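Local coordinates for VlsE1 (Borreliella burgdorferi, PDB 1L8W), which is a variable surface lipoprotein antigen of the Lyme disease spirochaete and probably serves evasion of the host immune response by antigenic switching, at residues P57-T67 against A128-I138; A274-A282 against A304-L313. All coordinates share one frame; numbering follows the deposited sequence.

Interaction 1 of 2, residues P57-T67 against A128-I138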
loop_
_atom_site.group_PDB
_atom_site.type_symbol
_atom_site.label_atom_id
_atom_site.label_comp_id
_atom_site.label_asym_id
_atom_site.label_seq_id
_atom_site.Cartn_x
_atom_site.Cartn_y
_atom_site.Cartn_z
ATOM N N PRO A 57 3.809 -5.906 -12.721
ATOM C CA PRO A 57 4.016 -6.550 -11.421
ATOM C C PRO A 57 2.733 -7.184 -10.891
ATOM O O PRO A 57 1.623 -6.690 -11.118
ATOM C CB PRO A 57 4.525 -5.403 -10.542
ATOM C CG PRO A 57 3.958 -4.182 -11.199
ATOM C CD PRO A 57 4.119 -4.468 -12.657
ATOM N N LYS A 58 2.889 -8.283 -10.177
ATOM C CA LYS A 58 1.745 -8.995 -9.642
ATOM C C LYS A 58 1.587 -8.798 -8.144
ATOM O O LYS A 58 2.527 -8.414 -7.444
ATOM C CB LYS A 58 1.896 -10.493 -9.917
ATOM C CG LYS A 58 2.232 -10.849 -11.352
ATOM C CD LYS A 58 1.111 -10.455 -12.295
ATOM C CE LYS A 58 1.294 -11.131 -13.648
ATOM N NZ LYS A 58 0.448 -10.511 -14.696
ATOM N N LYS A 59 0.383 -9.077 -7.660
ATOM C CA LYS A 59 0.099 -8.991 -6.246
ATOM C C LYS A 59 1.000 -10.010 -5.531
ATOM O O LYS A 59 1.293 -9.865 -4.353
ATOM C CB LYS A 59 -1.368 -9.317 -5.989
ATOM C CG LYS A 59 -2.358 -8.325 -6.603
ATOM C CD LYS A 59 -3.789 -8.795 -6.352
ATOM C CE LYS A 59 -4.843 -7.870 -6.967
ATOM N NZ LYS A 59 -4.895 -6.525 -6.308
ATOM N N SER A 60 1.430 -11.044 -6.252
ATOM C CA SER A 60 2.298 -12.062 -5.665
ATOM C C SER A 60 3.717 -11.500 -5.473
ATOM O O SER A 60 4.459 -11.953 -4.602
ATOM C CB SER A 60 2.329 -13.318 -6.551
ATOM O OG SER A 60 2.952 -13.058 -7.795
ATOM N N ASP A 61 4.079 -10.511 -6.286
ATOM C CA ASP A 61 5.380 -9.871 -6.177
ATOM C C ASP A 61 5.446 -9.125 -4.843
ATOM O O ASP A 61 6.530 -8.952 -4.270
ATOM C CB ASP A 61 5.604 -8.877 -7.321
ATOM C CG ASP A 61 5.888 -9.560 -8.637
ATOM O OD1 ASP A 61 6.757 -10.455 -8.657
ATOM O OD2 ASP A 61 5.249 -9.207 -9.649
ATOM N N VAL A 62 4.282 -8.702 -4.354
ATOM C CA VAL A 62 4.191 -7.984 -3.093
ATOM C C VAL A 62 4.578 -8.906 -1.938
ATOM O O VAL A 62 5.265 -8.504 -0.998
ATOM C CB VAL A 62 2.750 -7.447 -2.860
ATOM C CG1 VAL A 62 2.655 -6.760 -1.498
ATOM C CG2 VAL A 62 2.375 -6.481 -3.973
ATOM N N LYS A 63 4.131 -10.151 -2.022
ATOM C CA LYS A 63 4.440 -11.128 -0.996
ATOM C C LYS A 63 5.935 -11.395 -1.043
ATOM O O LYS A 63 6.610 -11.421 -0.006
ATOM C CB LYS A 63 3.657 -12.419 -1.244
ATOM C CG LYS A 63 3.748 -13.452 -0.122
ATOM C CD LYS A 63 2.992 -14.711 -0.507
ATOM C CE LYS A 63 2.993 -15.735 0.608
ATOM N NZ LYS A 63 2.217 -15.267 1.776
ATOM N N THR A 64 6.449 -11.578 -2.253
ATOM C CA THR A 64 7.874 -11.844 -2.462
ATOM C C THR A 64 8.718 -10.725 -1.848
ATOM O O THR A 64 9.752 -10.982 -1.218
ATOM C CB THR A 64 8.183 -11.960 -3.971
ATOM O OG1 THR A 64 7.437 -13.054 -4.519
ATOM C CG2 THR A 64 9.670 -12.195 -4.214
ATOM N N TYR A 65 8.277 -9.484 -2.047
ATOM C CA TYR A 65 8.967 -8.326 -1.499
ATOM C C TYR A 65 9.106 -8.451 0.021
ATOM O O TYR A 65 10.209 -8.338 0.557
ATOM C CB TYR A 65 8.215 -7.034 -1.836
ATOM C CG TYR A 65 8.695 -5.840 -1.035
ATOM C CD1 TYR A 65 9.845 -5.128 -1.403
ATOM C CD2 TYR A 65 8.032 -5.461 0.133
ATOM C CE1 TYR A 65 10.319 -4.070 -0.619
ATOM C CE2 TYR A 65 8.497 -4.408 0.924
ATOM C CZ TYR A 65 9.639 -3.719 0.548
ATOM O OH TYR A 65 10.095 -2.702 1.360
ATOM N N PHE A 66 7.995 -8.687 0.714
ATOM C CA PHE A 66 8.046 -8.827 2.170
ATOM C C PHE A 66 8.898 -10.014 2.629
ATOM O O PHE A 66 9.695 -9.876 3.549
ATOM C CB PHE A 66 6.631 -8.940 2.764
ATOM C CG PHE A 66 5.839 -7.655 2.718
ATOM C CD1 PHE A 66 6.347 -6.483 3.275
ATOM C CD2 PHE A 66 4.575 -7.623 2.132
ATOM C CE1 PHE A 66 5.598 -5.289 3.247
ATOM C CE2 PHE A 66 3.826 -6.450 2.101
ATOM C CZ PHE A 66 4.333 -5.281 2.656
ATOM N N THR A 67 8.738 -11.174 1.990
ATOM C CA THR A 67 9.518 -12.354 2.362
ATOM C C THR A 67 11.012 -12.039 2.237
ATOM O O THR A 67 11.801 -12.322 3.145
ATOM C CB THR A 67 9.210 -13.566 1.459
ATOM O OG1 THR A 67 7.791 -13.744 1.351
ATOM C CG2 THR A 67 9.830 -14.863 2.066
ATOM N N ALA A 128 2.406 -8.475 7.257
ATOM C CA ALA A 128 2.122 -7.981 5.912
ATOM C C ALA A 128 2.266 -9.119 4.896
ATOM O O ALA A 128 1.402 -9.317 4.035
ATOM C CB ALA A 128 3.069 -6.855 5.557
ATOM N N GLU A 129 3.369 -9.854 4.998
ATOM C CA GLU A 129 3.632 -10.979 4.103
ATOM C C GLU A 129 2.466 -11.971 4.081
ATOM O O GLU A 129 1.959 -12.329 3.014
ATOM C CB GLU A 129 4.920 -11.710 4.527
ATOM C CG GLU A 129 5.179 -13.001 3.751
ATOM C CD GLU A 129 6.266 -13.868 4.385
ATOM O OE1 GLU A 129 6.231 -14.056 5.611
ATOM O OE2 GLU A 129 7.141 -14.374 3.661
ATOM N N GLY A 130 2.030 -12.412 5.255
ATOM C CA GLY A 130 0.928 -13.353 5.298
ATOM C C GLY A 130 -0.363 -12.792 4.717
ATOM O O GLY A 130 -1.253 -13.543 4.300
ATOM N N ALA A 131 -0.470 -11.466 4.697
ATOM C CA ALA A 131 -1.658 -10.794 4.181
ATOM C C ALA A 131 -1.596 -10.560 2.674
ATOM O O ALA A 131 -2.612 -10.239 2.047
ATOM C CB ALA A 131 -1.854 -9.456 4.909
ATOM N N SER A 132 -0.405 -10.715 2.097
ATOM C CA SER A 132 -0.209 -10.513 0.666
ATOM C C SER A 132 -0.480 -11.814 -0.111
ATOM O O SER A 132 0.391 -12.361 -0.794
ATOM C CB SER A 132 1.214 -10.019 0.424
ATOM O OG SER A 132 1.482 -8.875 1.213
ATOM N N SER A 133 -1.720 -12.273 -0.019
ATOM C CA SER A 133 -2.160 -13.516 -0.641
ATOM C C SER A 133 -2.713 -13.424 -2.050
ATOM O O SER A 133 -3.265 -14.397 -2.548
ATOM C CB SER A 133 -3.221 -14.157 0.245
ATOM O OG SER A 133 -4.214 -13.201 0.566
ATOM N N GLY A 134 -2.576 -12.276 -2.700
ATOM C CA GLY A 134 -3.118 -12.156 -4.041
ATOM C C GLY A 134 -2.260 -12.808 -5.103
ATOM O O GLY A 134 -1.084 -13.102 -4.868
ATOM N N THR A 135 -2.846 -13.043 -6.273
ATOM C CA THR A 135 -2.098 -13.645 -7.371
ATOM C C THR A 135 -2.289 -12.857 -8.670
ATOM O O THR A 135 -1.456 -12.920 -9.568
ATOM C CB THR A 135 -2.492 -15.141 -7.595
ATOM O OG1 THR A 135 -3.890 -15.238 -7.895
ATOM C CG2 THR A 135 -2.190 -15.971 -6.349
ATOM N N ALA A 136 -3.377 -12.097 -8.753
ATOM C CA ALA A 136 -3.659 -11.305 -9.947
ATOM C C ALA A 136 -2.737 -10.098 -10.076
ATOM O O ALA A 136 -1.928 -9.807 -9.198
ATOM C CB ALA A 136 -5.134 -10.852 -9.954
ATOM N N ALA A 137 -2.853 -9.403 -11.195
ATOM C CA ALA A 137 -2.044 -8.222 -11.431
ATOM C C ALA A 137 -2.361 -7.174 -10.367
ATOM O O ALA A 137 -3.483 -7.111 -9.852
ATOM C CB ALA A 137 -2.341 -7.667 -12.822
ATOM N N ILE A 138 -1.369 -6.366 -10.020
ATOM C CA ILE A 138 -1.578 -5.317 -9.036
ATOM C C ILE A 138 -2.576 -4.362 -9.674
ATOM O O ILE A 138 -3.406 -3.761 -8.999
ATOM C CB ILE A 138 -0.258 -4.585 -8.728
ATOM C CG1 ILE A 138 0.607 -5.454 -7.817
ATOM C CG2 ILE A 138 -0.526 -3.219 -8.103
ATOM C CD1 ILE A 138 2.049 -4.988 -7.748
HETATM O O HOH W 1 1.034 -14.213 -9.303
HETATM O O HOH W 2 -0.495 -15.543 1.852
#
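Lys58 and Ala137 pair their backbones in a single beta bridge, flanked by two hydrogen bonds. Lys59 N donates almost straight down the carbonyl of Ala136, with N to O at 2.9 Å, and Ile138 N answers by donating to Pro57 O at 3.2 Å (N-H...O angle 173°). The Lys59 chain then runs past the Ala136 and Ala137 carbonyls and bends only at its last torsion (chi4 -67°), which carries NZ to the carbonyl oxygens of Gly280, Ala282 and Gly285. The Ile138 side chain crosses that of Pro57 at about a right angle, CD1 3.8 Å from Pro57 CB.

Further along the helix, Lys63 NZ bonds to Glu129 O at 3.2 Å from above the carbonyl plane, while Ser132 N takes the opposite face. Water joins the same NZ to Gly130 O. Ala128 CB sits over the Phe66 ring, 3.5 Å from its centroid, a CH-pi contact; Ser132 OG lies at the ring's edge, near its plane, and Tyr65 CD2 is over the opposite face. Here the end of helix 106-131 packs on helix 59-80, and the chain leaving it passes through an inverse gamma turn centred on Ser132 and runs on antiparallel to 57-67, as far as a solitary beta bridge at Lys58, just ahead of the body of helix 59-80.

Interaction 2 of 2, residues A274-A282 against A304-L313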
loop_
_atom_site.group_PDB
_atom_site.type_symbol
_atom_site.label_atom_id
_atom_site.label_comp_id
_atom_site.label_asym_id
_atom_site.label_seq_id
_atom_site.Cartn_x
_atom_site.Cartn_y
_atom_site.Cartn_z
ATOM N N ALA A 274 -3.963 5.915 -1.310
ATOM C CA ALA A 274 -3.866 4.829 -0.337
ATOM C C ALA A 274 -4.891 3.733 -0.635
ATOM O O ALA A 274 -4.585 2.542 -0.526
ATOM C CB ALA A 274 -4.077 5.356 1.079
ATOM N N ALA A 275 -6.110 4.141 -0.988
ATOM C CA ALA A 275 -7.177 3.192 -1.303
ATOM C C ALA A 275 -6.742 2.387 -2.509
ATOM O O ALA A 275 -6.978 1.184 -2.604
ATOM C CB ALA A 275 -8.483 3.937 -1.623
ATOM N N ILE A 276 -6.099 3.093 -3.426
ATOM C CA ILE A 276 -5.595 2.523 -4.655
ATOM C C ILE A 276 -4.468 1.527 -4.401
ATOM O O ILE A 276 -4.520 0.401 -4.894
ATOM C CB ILE A 276 -5.114 3.651 -5.610
ATOM C CG1 ILE A 276 -6.337 4.411 -6.148
ATOM C CG2 ILE A 276 -4.278 3.080 -6.734
ATOM C CD1 ILE A 276 -6.031 5.527 -7.139
ATOM N N ALA A 277 -3.468 1.923 -3.622
ATOM C CA ALA A 277 -2.341 1.028 -3.347
ATOM C C ALA A 277 -2.767 -0.217 -2.575
ATOM O O ALA A 277 -2.284 -1.316 -2.856
ATOM C CB ALA A 277 -1.241 1.766 -2.588
ATOM N N LEU A 278 -3.667 -0.047 -1.611
ATOM C CA LEU A 278 -4.152 -1.178 -0.824
ATOM C C LEU A 278 -4.937 -2.153 -1.694
ATOM O O LEU A 278 -4.778 -3.368 -1.573
ATOM C CB LEU A 278 -5.047 -0.699 0.317
ATOM C CG LEU A 278 -4.354 -0.260 1.608
ATOM C CD1 LEU A 278 -5.335 0.496 2.479
ATOM C CD2 LEU A 278 -3.801 -1.482 2.340
ATOM N N ARG A 279 -5.778 -1.615 -2.574
ATOM C CA ARG A 279 -6.594 -2.438 -3.452
ATOM C C ARG A 279 -5.710 -3.220 -4.414
ATOM O O ARG A 279 -5.917 -4.415 -4.627
ATOM C CB ARG A 279 -7.564 -1.555 -4.226
ATOM C CG ARG A 279 -8.431 -2.288 -5.217
ATOM C CD ARG A 279 -9.841 -2.348 -4.708
ATOM N NE ARG A 279 -10.800 -2.371 -5.790
ATOM C CZ ARG A 279 -12.109 -2.512 -5.619
ATOM N NH1 ARG A 279 -12.613 -2.653 -4.398
ATOM N NH2 ARG A 279 -12.913 -2.481 -6.668
ATOM N N GLY A 280 -4.722 -2.532 -4.985
ATOM C CA GLY A 280 -3.802 -3.170 -5.906
ATOM C C GLY A 280 -2.949 -4.268 -5.282
ATOM O O GLY A 280 -2.593 -5.231 -5.960
HETATM N N MSE A 281 -2.618 -4.139 -4.000
HETATM C CA MSE A 281 -1.802 -5.144 -3.324
HETATM C C MSE A 281 -2.618 -6.319 -2.789
HETATM O O MSE A 281 -2.112 -7.440 -2.697
HETATM C CB MSE A 281 -1.049 -4.538 -2.130
HETATM C CG MSE A 281 -0.061 -3.439 -2.433
HETATM SE SE MSE A 281 0.821 -2.826 -0.785
HETATM C CE MSE A 281 2.469 -3.753 -0.950
ATOM N N ALA A 282 -3.870 -6.063 -2.419
ATOM C CA ALA A 282 -4.696 -7.107 -1.838
ATOM C C ALA A 282 -5.342 -8.112 -2.787
ATOM O O ALA A 282 -5.611 -7.824 -3.949
ATOM C CB ALA A 282 -5.764 -6.478 -0.952
ATOM N N ALA A 304 -1.431 3.645 -12.332
ATOM C CA ALA A 304 -1.665 4.229 -11.017
ATOM C C ALA A 304 -1.476 3.229 -9.889
ATOM O O ALA A 304 -0.781 3.500 -8.910
ATOM C CB ALA A 304 -3.080 4.818 -10.958
ATOM N N ALA A 305 -2.119 2.076 -10.022
ATOM C CA ALA A 305 -2.035 1.028 -9.018
ATOM C C ALA A 305 -0.578 0.633 -8.845
ATOM O O ALA A 305 -0.081 0.496 -7.724
ATOM C CB ALA A 305 -2.869 -0.186 -9.458
ATOM N N GLU A 306 0.109 0.463 -9.969
ATOM C CA GLU A 306 1.516 0.083 -9.934
ATOM C C GLU A 306 2.363 1.181 -9.309
ATOM O O GLU A 306 3.208 0.908 -8.448
ATOM C CB GLU A 306 1.991 -0.268 -11.345
ATOM C CG GLU A 306 1.396 -1.593 -11.834
ATOM C CD GLU A 306 1.677 -1.882 -13.289
ATOM O OE1 GLU A 306 2.611 -1.269 -13.862
ATOM O OE2 GLU A 306 0.965 -2.738 -13.858
ATOM N N SER A 307 2.149 2.424 -9.717
ATOM C CA SER A 307 2.922 3.506 -9.112
ATOM C C SER A 307 2.582 3.625 -7.630
ATOM O O SER A 307 3.466 3.834 -6.806
ATOM C CB SER A 307 2.645 4.831 -9.815
ATOM O OG SER A 307 3.263 4.834 -11.083
ATOM N N ALA A 308 1.301 3.497 -7.294
ATOM C CA ALA A 308 0.886 3.583 -5.895
ATOM C C ALA A 308 1.628 2.538 -5.058
ATOM O O ALA A 308 2.157 2.842 -3.987
ATOM C CB ALA A 308 -0.621 3.373 -5.767
ATOM N N VAL A 309 1.663 1.301 -5.536
ATOM C CA VAL A 309 2.353 0.273 -4.775
ATOM C C VAL A 309 3.874 0.477 -4.755
ATOM O O VAL A 309 4.502 0.358 -3.705
ATOM C CB VAL A 309 2.009 -1.136 -5.286
ATOM C CG1 VAL A 309 2.225 -1.213 -6.783
ATOM C CG2 VAL A 309 2.864 -2.163 -4.561
ATOM N N ARG A 310 4.470 0.806 -5.896
ATOM C CA ARG A 310 5.908 1.038 -5.928
ATOM C C ARG A 310 6.293 2.167 -4.969
ATOM O O ARG A 310 7.352 2.112 -4.342
ATOM C CB ARG A 310 6.380 1.387 -7.342
ATOM C CG ARG A 310 6.435 0.218 -8.318
ATOM C CD ARG A 310 7.202 0.593 -9.578
ATOM N NE ARG A 310 6.497 1.586 -10.386
ATOM C CZ ARG A 310 5.828 1.311 -11.503
ATOM N NH1 ARG A 310 5.770 0.068 -11.962
ATOM N NH2 ARG A 310 5.218 2.279 -12.161
ATOM N N LYS A 311 5.445 3.193 -4.856
ATOM C CA LYS A 311 5.734 4.310 -3.953
ATOM C C LYS A 311 5.653 3.879 -2.485
ATOM O O LYS A 311 6.512 4.238 -1.672
ATOM C CB LYS A 311 4.766 5.485 -4.186
ATOM C CG LYS A 311 5.061 6.330 -5.417
ATOM C CD LYS A 311 4.201 7.611 -5.443
ATOM C CE LYS A 311 4.651 8.535 -6.580
ATOM N NZ LYS A 311 3.912 9.825 -6.585
ATOM N N VAL A 312 4.618 3.125 -2.137
ATOM C CA VAL A 312 4.466 2.667 -0.756
ATOM C C VAL A 312 5.582 1.704 -0.307
ATOM O O VAL A 312 6.167 1.881 0.766
ATOM C CB VAL A 312 3.081 2.016 -0.550
ATOM C CG1 VAL A 312 2.756 1.156 -1.727
ATOM C CG2 VAL A 312 3.072 1.172 0.709
ATOM N N LEU A 313 5.899 0.715 -1.133
ATOM C CA LEU A 313 6.945 -0.258 -0.798
ATOM C C LEU A 313 8.334 0.371 -0.770
ATOM O O LEU A 313 9.191 -0.028 0.012
ATOM C CB LEU A 313 6.943 -1.411 -1.801
ATOM C CG LEU A 313 5.690 -2.276 -1.868
ATOM C CD1 LEU A 313 5.934 -3.443 -2.816
ATOM C CD2 LEU A 313 5.363 -2.787 -0.483
#
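Ala277 and Ala308 meet through their methyl groups, CB to CB at 3.6 Å, where helices 274-281 and 304-313 cross almost perpendicularly (-95°) with their axes 8.1 Å apart. This is the tight part of the contact. With alanine on both helices, the backbones come in until the two CA atoms are 4.8 Å apart. Ile276 closes one flank: its CG2 branch, anti to the backbone N, reaches the same Ala308 methyl at 3.8 Å and also lies against CA of Ala305.

Toward the end of helix 274-281 the packing passes from short methyls to a long, unbranched chain. Met281, modelled as selenomethionine, leaves its helix with CG beside the backbone N (chi1 -62°) and passes Val309 obliquely, CG to CG2 at 3.8 Å. Beyond the bend at its last torsion (101°), CE meets the end of Leu313 tip to tip, though too closely in the model for the exact distance to be trusted.

The more open side is the far side of helix 304-313, where Ser307, Arg310 and Lys311 are partly exposed and point clear of helix 274-281. No hydrogen bond joins the two segments: this is a near-orthogonal, alanine-mediated helix crossing in the core of a largely helical lipoprotein fold.

In the fold
Interaction 2 is a buried contact about 5 Å from the centre of the chain, whereas interaction 1 lies about 11 Å out and is partly buried, with water at its rim. Their chemistry follows: apolar side chains, with no hydrogen bond across, join the two helices of 274-282 and 304-313, while 57-67 and 128-138 combine backbone bonds, lysines and an aromatic ring. They share no segment, yet they touch. Tyr65 OH of interaction 1 makes a probable hydrogen bond to Leu313 O, and helix 294-333 serves both: Val309 touches Ile138, and Leu313 lies against Tyr65 and Phe66. Met281 likewise meets Val62, so apolar packing continues from one contact into the other.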